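Sensor-type histidine kinase PrrB (Mycobacterium tuberculosis, PDB 1YSR) uses ATP to phosphorylate a histidine as the sensor kinase of the PrrB/PrrA two-component system, its C-terminal domain, described here, being the ATP-binding part. Local coordinates at residues L14-Y25 / R48-V59; A123-E133 / R141-P149. All blocks are in the same frame, centred on the assembly; numbering follows the deposited sequence.

Both contacts belong to the C-terminal ATP-binding domain, and both segments of contact 1 precede those of contact 2 in the chain. Their centres lie about 17 Å apart, with the middle of the domain between them. Contact 1 packs helix 10-24 against helix 44-61; contact 2 pairs strands 129-134 and 140-147, the two strands at one edge of the five-strand mixed sheet. They meet where Ala54 CB of contact 1 packs on Leu142 CD2 of contact 2 at 3.5 Å, a direct helix-to-sheet touch. In relatives of this family ATP sits beside the helix equivalent to 44-61, whose Asn53 and Asn57 fall in what is probably the N box.

Contact 1: L14-Y25 / R48-V59; sequences LDRAAHDAARIY and RLAVDNAIANAV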
loop_
_atom_site.group_PDB
_atom_site.type_symbol
_atom_site.label_atom_id
_atom_site.label_comp_id
_atom_site.label_asym_id
_atom_site.label_seq_id
_atom_site.Cartn_x
_atom_site.Cartn_y
_atom_site.Cartn_z
ATOM N N LEU A 14 -4.887 -1.255 6.432
ATOM C CA LEU A 14 -5.495 -0.889 7.736
ATOM C C LEU A 14 -4.620 -1.321 8.926
ATOM O O LEU A 14 -4.480 -0.593 9.915
ATOM C CB LEU A 14 -6.919 -1.448 7.841
ATOM C CG LEU A 14 -7.958 -0.869 6.836
ATOM C CD1 LEU A 14 -9.356 -1.542 6.981
ATOM C CD2 LEU A 14 -8.106 0.631 7.024
ATOM N N ASP A 15 -4.108 -2.544 8.847
ATOM C CA ASP A 15 -3.282 -3.124 9.933
ATOM C C ASP A 15 -2.070 -2.214 10.119
ATOM O O ASP A 15 -1.770 -1.840 11.228
ATOM C CB ASP A 15 -2.876 -4.554 9.617
ATOM C CG ASP A 15 -2.459 -5.361 10.871
ATOM O OD1 ASP A 15 -2.703 -4.917 12.026
ATOM O OD2 ASP A 15 -1.912 -6.453 10.657
ATOM N N ARG A 16 -1.394 -1.828 9.028
ATOM C CA ARG A 16 -0.242 -0.928 9.143
ATOM C C ARG A 16 -0.645 0.433 9.599
ATOM O O ARG A 16 0.070 1.055 10.357
ATOM C CB ARG A 16 0.572 -0.753 7.836
ATOM C CG ARG A 16 1.095 -2.044 7.192
ATOM C CD ARG A 16 1.904 -1.715 5.883
ATOM N NE ARG A 16 1.217 -0.857 4.896
ATOM C CZ ARG A 16 0.507 -1.279 3.834
ATOM N NH1 ARG A 16 0.332 -2.564 3.574
ATOM N NH2 ARG A 16 -0.047 -0.389 3.019
ATOM N N ALA A 17 -1.775 0.947 9.088
ATOM C CA ALA A 17 -2.204 2.257 9.504
ATOM C C ALA A 17 -2.398 2.293 11.022
ATOM O O ALA A 17 -2.081 3.290 11.672
ATOM C CB ALA A 17 -3.517 2.618 8.798
ATOM N N ALA A 18 -2.991 1.235 11.546
ATOM C CA ALA A 18 -3.344 1.252 12.987
ATOM C C ALA A 18 -2.026 1.177 13.778
ATOM O O ALA A 18 -1.835 1.884 14.746
ATOM C CB ALA A 18 -4.218 0.095 13.308
ATOM N N HIS A 19 -1.088 0.349 13.313
ATOM C CA HIS A 19 0.200 0.189 14.009
ATOM C C HIS A 19 0.965 1.491 14.026
ATOM O O HIS A 19 1.509 1.894 15.065
ATOM C CB HIS A 19 1.020 -0.944 13.377
ATOM C CG HIS A 19 0.531 -2.314 13.751
ATOM N ND1 HIS A 19 0.676 -2.832 15.026
ATOM C CD2 HIS A 19 -0.106 -3.271 13.030
ATOM C CE1 HIS A 19 0.149 -4.045 15.070
ATOM N NE2 HIS A 19 -0.320 -4.341 13.870
ATOM N N ASP A 20 1.025 2.163 12.873
ATOM C CA ASP A 20 1.704 3.442 12.776
ATOM C C ASP A 20 1.018 4.516 13.584
ATOM O O ASP A 20 1.707 5.324 14.194
ATOM C CB ASP A 20 1.826 3.936 11.332
ATOM C CG ASP A 20 2.721 3.049 10.464
ATOM O OD1 ASP A 20 3.417 2.174 10.991
ATOM O OD2 ASP A 20 2.707 3.227 9.212
ATOM N N ALA A 21 -0.327 4.572 13.552
ATOM C CA ALA A 21 -1.072 5.567 14.329
ATOM C C ALA A 21 -0.815 5.438 15.840
ATOM O O ALA A 21 -0.680 6.439 16.538
ATOM C CB ALA A 21 -2.550 5.530 14.037
ATOM N N ALA A 22 -0.788 4.205 16.316
ATOM C CA ALA A 22 -0.540 3.925 17.734
ATOM C C ALA A 22 0.779 4.495 18.197
ATOM O O ALA A 22 0.920 4.775 19.386
ATOM C CB ALA A 22 -0.613 2.443 18.019
ATOM N N ARG A 23 1.728 4.691 17.269
ATOM C CA ARG A 23 3.028 5.306 17.577
ATOM C C ARG A 23 2.982 6.834 17.568
ATOM O O ARG A 23 3.770 7.490 18.267
ATOM C CB ARG A 23 4.115 4.816 16.605
ATOM C CG ARG A 23 4.216 3.308 16.427
ATOM C CD ARG A 23 5.576 2.828 15.888
ATOM N NE ARG A 23 6.708 3.510 16.541
ATOM C CZ ARG A 23 7.936 3.000 16.669
ATOM N NH1 ARG A 23 8.217 1.779 16.206
ATOM N NH2 ARG A 23 8.889 3.710 17.269
ATOM N N ILE A 24 2.074 7.423 16.797
ATOM C CA ILE A 24 1.982 8.871 16.719
ATOM C C ILE A 24 1.137 9.437 17.840
ATOM O O ILE A 24 1.351 10.575 18.290
ATOM C CB ILE A 24 1.377 9.313 15.372
ATOM C CG1 ILE A 24 2.329 8.884 14.229
ATOM C CG2 ILE A 24 1.130 10.798 15.367
ATOM C CD1 ILE A 24 1.793 9.115 12.820
ATOM N N TYR A 25 0.144 8.653 18.250
ATOM C CA TYR A 25 -0.849 9.119 19.218
ATOM C C TYR A 25 -0.738 8.309 20.489
ATOM O O TYR A 25 -1.338 7.235 20.605
ATOM C CB TYR A 25 -2.252 8.977 18.647
ATOM C CG TYR A 25 -2.461 9.653 17.312
ATOM C CD1 TYR A 25 -2.656 11.021 17.216
ATOM C CD2 TYR A 25 -2.473 8.910 16.133
ATOM C CE1 TYR A 25 -2.886 11.639 15.975
ATOM C CE2 TYR A 25 -2.705 9.523 14.910
ATOM C CZ TYR A 25 -2.877 10.881 14.835
ATOM O OH TYR A 25 -3.095 11.536 13.614
ATOM N N ARG A 48 -4.227 5.073 1.930
ATOM C CA ARG A 48 -3.591 5.198 3.245
ATOM C C ARG A 48 -3.792 6.590 3.787
ATOM O O ARG A 48 -4.054 6.779 4.974
ATOM C CB ARG A 48 -2.109 4.830 3.175
ATOM C CG ARG A 48 -1.338 5.037 4.514
ATOM C CD ARG A 48 -1.899 4.192 5.710
ATOM N NE ARG A 48 -1.152 4.662 6.874
ATOM C CZ ARG A 48 -0.015 4.101 7.290
ATOM N NH1 ARG A 48 0.655 4.643 8.288
ATOM N NH2 ARG A 48 0.411 2.996 6.728
ATOM N N LEU A 49 -3.618 7.604 2.941
ATOM C CA LEU A 49 -3.812 8.966 3.398
ATOM C C LEU A 49 -5.257 9.242 3.932
ATOM O O LEU A 49 -5.428 9.972 4.960
ATOM C CB LEU A 49 -3.522 9.910 2.242
ATOM C CG LEU A 49 -3.715 11.414 2.451
ATOM C CD1 LEU A 49 -2.771 11.951 3.456
ATOM C CD2 LEU A 49 -3.571 12.093 1.057
ATOM N N ALA A 50 -6.248 8.701 3.228
ATOM C CA ALA A 50 -7.686 8.835 3.612
ATOM C C ALA A 50 -7.843 8.262 5.032
ATOM O O ALA A 50 -8.456 8.905 5.930
ATOM C CB ALA A 50 -8.552 8.104 2.613
ATOM N N VAL A 51 -7.289 7.077 5.233
ATOM C CA VAL A 51 -7.347 6.408 6.564
ATOM C C VAL A 51 -6.622 7.214 7.617
ATOM O O VAL A 51 -7.130 7.423 8.714
ATOM C CB VAL A 51 -6.850 4.950 6.474
ATOM C CG1 VAL A 51 -6.806 4.341 7.848
ATOM C CG2 VAL A 51 -7.800 4.112 5.586
ATOM N N ASP A 52 -5.398 7.672 7.295
ATOM C CA ASP A 52 -4.637 8.535 8.173
ATOM C C ASP A 52 -5.428 9.764 8.564
ATOM O O ASP A 52 -5.430 10.127 9.738
ATOM C CB ASP A 52 -3.302 9.005 7.503
ATOM C CG ASP A 52 -2.266 7.890 7.359
ATOM O OD1 ASP A 52 -2.447 6.821 7.954
ATOM O OD2 ASP A 52 -1.232 8.086 6.626
ATOM N N ASN A 53 -6.077 10.407 7.589
ATOM C CA ASN A 53 -6.810 11.618 7.830
ATOM C C ASN A 53 -8.010 11.335 8.784
ATOM O O ASN A 53 -8.342 12.158 9.658
ATOM C CB ASN A 53 -7.306 12.180 6.497
ATOM C CG ASN A 53 -7.902 13.576 6.624
ATOM O OD1 ASN A 53 -9.038 13.812 6.230
ATOM N ND2 ASN A 53 -7.112 14.530 7.131
ATOM N N ALA A 54 -8.685 10.212 8.540
ATOM C CA ALA A 54 -9.859 9.807 9.352
ATOM C C ALA A 54 -9.410 9.580 10.805
ATOM O O ALA A 54 -10.058 10.073 11.748
ATOM C CB ALA A 54 -10.466 8.566 8.779
ATOM N N ILE A 55 -8.293 8.858 11.007
ATOM C CA ILE A 55 -7.750 8.721 12.387
ATOM C C ILE A 55 -7.377 10.046 13.018
ATOM O O ILE A 55 -7.691 10.301 14.159
ATOM C CB ILE A 55 -6.581 7.776 12.390
ATOM C CG1 ILE A 55 -7.023 6.383 11.893
ATOM C CG2 ILE A 55 -5.950 7.684 13.771
ATOM C CD1 ILE A 55 -5.838 5.387 11.606
ATOM N N ALA A 56 -6.743 10.939 12.246
ATOM C CA ALA A 56 -6.341 12.197 12.789
ATOM C C ALA A 56 -7.509 13.070 13.184
ATOM O O ALA A 56 -7.498 13.720 14.236
ATOM C CB ALA A 56 -5.385 12.920 11.797
ATOM N N ASN A 57 -8.567 13.047 12.401
ATOM C CA ASN A 57 -9.721 13.804 12.727
ATOM C C ASN A 57 -10.395 13.242 13.961
ATOM O O ASN A 57 -10.890 13.984 14.782
ATOM C CB ASN A 57 -10.653 13.840 11.528
ATOM C CG ASN A 57 -10.287 14.964 10.584
ATOM O OD1 ASN A 57 -10.549 16.089 10.904
ATOM N ND2 ASN A 57 -9.528 14.670 9.515
ATOM N N ALA A 58 -10.424 11.926 14.084
ATOM C CA ALA A 58 -11.089 11.289 15.252
ATOM C C ALA A 58 -10.367 11.731 16.541
ATOM O O ALA A 58 -10.986 12.125 17.552
ATOM C CB ALA A 58 -11.045 9.787 15.103
ATOM N N VAL A 59 -9.043 11.771 16.474
ATOM C CA VAL A 59 -8.211 12.060 17.654
ATOM C C VAL A 59 -8.135 13.545 17.888
ATOM O O VAL A 59 -8.473 14.012 18.966
ATOM C CB VAL A 59 -6.772 11.512 17.498
ATOM C CG1 VAL A 59 -5.929 11.966 18.688
ATOM C CG2 VAL A 59 -6.797 10.011 17.409
HETATM O O HOH W 1 -1.609 5.609 10.355
HETATM O O HOH W 2 -3.452 9.678 11.537
#
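Arg48 reaches across to helix 14-24 and lays its guanidinium on the backbone at Ala17, whose CA stands 3.6 Å above the centre of the flat group. The chain starts with CG anti to the backbone N (chi1 176°) and bends at the next torsion, carrying the group over Ala17. Two carboxylates hold its edge. NH1 donates to Asp20 OD2 at 2.7 Å in a nearly straight bond (167°), meeting the anti side of the oxygen, while NE donates to the syn side of Asp52 OD1 at 2.7 Å. Both acceptors lie close to the guanidinium plane, which limits its rotation. A water joins Ala17 O to Asp52 OD1. Asp20 and Asp52 probably offset the charge of Arg48, and Asp12 that of Arg16, whose NE lies 4.3 Å from Arg48 NH2.

Beneath this network the packing is apolar. The Leu14 and Val51 side chains cross at about a right angle, with Leu14 CD2 3.8 Å from Val51 CG2, and Ala21 CB meets Ile55 CG2 at 4.0 Å. The Tyr25 ring has Val59 CG2 over one face, offset toward the rim, and Ile24 CG2 centred on the other; Ala21 CB lies at its edge. A water links Tyr25 OH to Asp52 O, and the hydroxyl also bonds a Tris molecule, probably from the crystallisation liquor.

The segment axes approach to 10.3 Å and cross at -42°, the small Ala17 and Ala21 of 14-25 facing the branched Val51 and Ile55 of 48-59. Both helices pack on one side of the sheet in the alpha/beta sandwich of the GHKL (Bergerat) ATPase fold.

Contact 2: A123-E133 / R141-P149; sequences AQLHGGTASLE and RLVLRLPGP
Glu133 grips two arginines of the neighbouring strand with its two carboxylate oxygens. OE1 accepts from Arg141 NE at 3.1 Å; the donor approaches 40° out of the carboxylate plane, although the oxygen lies in the guanidinium plane. The two side chains run side by side in the same direction. Arg145 comes in at about a right angle instead, and its NH2 makes a weak bond to OE2 at 2.9 Å (122°). Beyond CG the Glu133 chain is extended, which carries the carboxylate over Val143 to both partners. Val143 CG1 in turn sits 3.7 Å above the centre of the Arg145 guanidinium. Farther out, Asp83 pairs with Arg141 and Glu79 with Arg145, extending the charged network onto strand 77-84. On the same face one water is hydrogen-bonded to Thr129 OG1 and Ser131 OG and donates to Val143 O.

Six backbone bonds fix the antiparallel register. They come as reciprocal pairs at Thr129/Arg145, Ser131/Val143 and Glu133/Arg141; the straightest is Val143 N to Ser131 O, 2.8 Å and 172°. The alternate residues turn to the other face, where Ala130 CB meets Leu144 CD2 at 3.6 Å and Leu132 CD2 lies against Leu142. Phe98 and Val119 from two helices pack on this apolar side.

Before strand 129-134 a Schellman motif ends helix 117-125: Gly128 N bonds Ala123 O at 2.8 Å, Gly127 N bonds Gln124 O, and Gly127, with positive phi, supplies the C-prime position. Leu146 CD2 packs on His126 CB beside this turn. The whole forms a helix whose Schellman turn leads into the antiparallel beta hairpin of strands 129-134 and 140-147 at the C-terminal end of the histidine kinase ATP-binding domain, consistent with its GHKL fold.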
loop_
_atom_site.group_PDB
_atom_site.type_symbol
_atom_site.label_atom_id
_atom_site.label_comp_id
_atom_site.label_asym_id
_atom_site.label_seq_id
_atom_site.Cartn_x
_atom_site.Cartn_y
_atom_site.Cartn_z
ATOM N N ALA A 123 -12.207 8.601 -2.029
ATOM C CA ALA A 123 -13.313 7.733 -2.305
ATOM C C ALA A 123 -13.799 7.921 -3.752
ATOM O O ALA A 123 -14.036 6.941 -4.480
ATOM C CB ALA A 123 -14.416 7.954 -1.307
ATOM N N GLN A 124 -13.914 9.176 -4.168
ATOM C CA GLN A 124 -14.389 9.504 -5.505
ATOM C C GLN A 124 -13.404 9.028 -6.589
ATOM O O GLN A 124 -13.833 8.434 -7.576
ATOM C CB GLN A 124 -14.719 10.993 -5.635
ATOM C CG GLN A 124 -16.222 11.332 -5.330
ATOM C CD GLN A 124 -16.525 11.744 -3.863
ATOM O OE1 GLN A 124 -16.705 10.886 -2.990
ATOM N NE2 GLN A 124 -16.629 13.057 -3.609
ATOM N N LEU A 125 -12.107 9.198 -6.340
ATOM C CA LEU A 125 -11.044 8.722 -7.259
ATOM C C LEU A 125 -11.121 7.231 -7.457
ATOM O O LEU A 125 -10.728 6.719 -8.503
ATOM C CB LEU A 125 -9.645 9.112 -6.746
ATOM C CG LEU A 125 -9.224 10.563 -6.938
ATOM C CD1 LEU A 125 -7.881 10.809 -6.242
ATOM C CD2 LEU A 125 -9.073 10.934 -8.422
ATOM N N HIS A 126 -11.673 6.517 -6.471
ATOM C CA HIS A 126 -11.843 5.050 -6.570
ATOM C C HIS A 126 -13.254 4.659 -7.024
ATOM O O HIS A 126 -13.609 3.493 -6.982
ATOM C CB HIS A 126 -11.461 4.348 -5.247
ATOM C CG HIS A 126 -10.008 4.440 -4.925
ATOM N ND1 HIS A 126 -9.434 5.554 -4.373
ATOM C CD2 HIS A 126 -8.992 3.568 -5.146
ATOM C CE1 HIS A 126 -8.132 5.368 -4.246
ATOM N NE2 HIS A 126 -7.841 4.161 -4.711
ATOM N N GLY A 127 -14.062 5.640 -7.438
ATOM C CA GLY A 127 -15.433 5.325 -7.839
ATOM C C GLY A 127 -16.343 4.848 -6.729
ATOM O O GLY A 127 -17.266 4.111 -6.954
ATOM N N GLY A 128 -16.053 5.251 -5.497
ATOM C CA GLY A 128 -16.873 4.843 -4.388
ATOM C C GLY A 128 -17.344 6.072 -3.640
ATOM O O GLY A 128 -17.269 7.197 -4.156
ATOM N N THR A 129 -17.779 5.865 -2.393
ATOM C CA THR A 129 -18.349 6.956 -1.609
ATOM C C THR A 129 -17.775 6.959 -0.201
ATOM O O THR A 129 -17.297 5.925 0.257
ATOM C CB THR A 129 -19.857 6.783 -1.490
ATOM O OG1 THR A 129 -20.143 5.495 -0.899
ATOM C CG2 THR A 129 -20.489 6.812 -2.895
ATOM N N ALA A 130 -17.757 8.142 0.428
ATOM C CA ALA A 130 -17.441 8.247 1.852
ATOM C C ALA A 130 -18.677 8.822 2.568
ATOM O O ALA A 130 -19.320 9.731 2.067
ATOM C CB ALA A 130 -16.266 9.125 2.046
ATOM N N SER A 131 -19.014 8.269 3.723
ATOM C CA SER A 131 -20.119 8.840 4.487
ATOM C C SER A 131 -19.890 8.656 5.954
ATOM O O SER A 131 -19.022 7.875 6.379
ATOM C CB SER A 131 -21.403 8.186 4.061
ATOM O OG SER A 131 -21.261 6.817 4.220
ATOM N N LEU A 132 -20.692 9.383 6.728
ATOM C CA LEU A 132 -20.630 9.290 8.190
ATOM C C LEU A 132 -21.903 8.681 8.772
ATOM O O LEU A 132 -23.053 8.897 8.278
ATOM C CB LEU A 132 -20.397 10.674 8.767
ATOM C CG LEU A 132 -18.944 11.176 8.734
ATOM C CD1 LEU A 132 -18.861 12.656 8.771
ATOM C CD2 LEU A 132 -18.143 10.574 9.932
ATOM N N GLU A 133 -21.674 7.880 9.797
ATOM C CA GLU A 133 -22.722 7.151 10.537
ATOM C C GLU A 133 -22.384 7.285 12.003
ATOM O O GLU A 133 -21.359 7.887 12.362
ATOM C CB GLU A 133 -22.704 5.681 10.182
ATOM C CG GLU A 133 -23.091 5.409 8.776
ATOM C CD GLU A 133 -23.011 3.941 8.421
ATOM O OE1 GLU A 133 -22.737 3.113 9.329
ATOM O OE2 GLU A 133 -23.212 3.624 7.232
ATOM N N ARG A 141 -18.469 7.058 12.803
ATOM C CA ARG A 141 -18.105 5.934 12.007
ATOM C C ARG A 141 -17.994 6.495 10.572
ATOM O O ARG A 141 -19.009 6.955 9.978
ATOM C CB ARG A 141 -19.212 4.889 12.090
ATOM C CG ARG A 141 -19.039 3.705 11.179
ATOM C CD ARG A 141 -19.941 2.549 11.673
ATOM N NE ARG A 141 -20.310 1.722 10.551
ATOM C CZ ARG A 141 -19.651 0.638 10.202
ATOM N NH1 ARG A 141 -18.620 0.249 10.923
ATOM N NH2 ARG A 141 -20.045 -0.065 9.147
ATOM N N LEU A 142 -16.774 6.526 10.041
ATOM C CA LEU A 142 -16.595 6.955 8.665
ATOM C C LEU A 142 -16.485 5.724 7.803
ATOM O O LEU A 142 -15.635 4.859 8.057
ATOM C CB LEU A 142 -15.313 7.785 8.537
ATOM C CG LEU A 142 -14.773 8.246 7.165
ATOM C CD1 LEU A 142 -15.756 8.896 6.360
ATOM C CD2 LEU A 142 -13.687 9.217 7.472
ATOM N N VAL A 143 -17.322 5.650 6.767
ATOM C CA VAL A 143 -17.422 4.476 5.980
ATOM C C VAL A 143 -17.052 4.794 4.554
ATOM O O VAL A 143 -17.612 5.700 3.947
ATOM C CB VAL A 143 -18.841 3.838 5.967
ATOM C CG1 VAL A 143 -18.731 2.497 5.289
ATOM C CG2 VAL A 143 -19.360 3.606 7.355
ATOM N N LEU A 144 -16.096 4.052 4.018
ATOM C CA LEU A 144 -15.714 4.266 2.595
ATOM C C LEU A 144 -16.156 3.061 1.887
ATOM O O LEU A 144 -15.781 1.977 2.272
ATOM C CB LEU A 144 -14.219 4.309 2.425
ATOM C CG LEU A 144 -13.338 5.352 3.027
ATOM C CD1 LEU A 144 -12.267 5.600 1.967
ATOM C CD2 LEU A 144 -14.102 6.582 3.351
ATOM N N ARG A 145 -16.986 3.219 0.867
ATOM C CA ARG A 145 -17.475 2.082 0.131
ATOM C C ARG A 145 -16.882 2.078 -1.275
ATOM O O ARG A 145 -17.182 2.953 -2.066
ATOM C CB ARG A 145 -18.987 2.112 0.073
ATOM C CG ARG A 145 -19.629 1.820 1.397
ATOM C CD ARG A 145 -21.137 1.849 1.305
ATOM N NE ARG A 145 -21.735 2.618 2.384
ATOM C CZ ARG A 145 -22.058 2.090 3.549
ATOM N NH1 ARG A 145 -21.817 0.811 3.751
ATOM N NH2 ARG A 145 -22.604 2.816 4.501
ATOM N N LEU A 146 -16.061 1.074 -1.550
ATOM C CA LEU A 146 -15.241 1.036 -2.735
ATOM C C LEU A 146 -15.500 -0.200 -3.585
ATOM O O LEU A 146 -15.620 -1.304 -3.036
ATOM C CB LEU A 146 -13.765 1.089 -2.387
ATOM C CG LEU A 146 -13.292 2.240 -1.540
ATOM C CD1 LEU A 146 -11.798 2.155 -1.311
ATOM C CD2 LEU A 146 -13.717 3.605 -2.048
ATOM N N PRO A 147 -15.632 0.007 -4.920
ATOM C CA PRO A 147 -15.932 -1.097 -5.800
ATOM C C PRO A 147 -14.760 -2.032 -5.965
ATOM O O PRO A 147 -13.595 -1.588 -6.020
ATOM C CB PRO A 147 -16.265 -0.423 -7.124
ATOM C CG PRO A 147 -15.574 0.840 -7.126
ATOM C CD PRO A 147 -15.640 1.294 -5.646
ATOM N N GLY A 148 -15.091 -3.318 -6.027
ATOM C CA GLY A 148 -14.101 -4.365 -6.164
ATOM C C GLY A 148 -13.629 -4.453 -7.608
ATOM O O GLY A 148 -14.170 -3.768 -8.498
ATOM N N PRO A 149 -12.570 -5.254 -7.847
ATOM C CA PRO A 149 -11.889 -5.389 -9.138
ATOM C C PRO A 149 -12.393 -6.480 -10.088
ATOM O O PRO A 149 -11.925 -6.537 -11.251
ATOM C CB PRO A 149 -10.441 -5.686 -8.712
ATOM C CG PRO A 149 -10.620 -6.516 -7.456
ATOM C CD PRO A 149 -11.851 -5.982 -6.764
HETATM O O HOH W 3 -19.880 5.248 2.059
#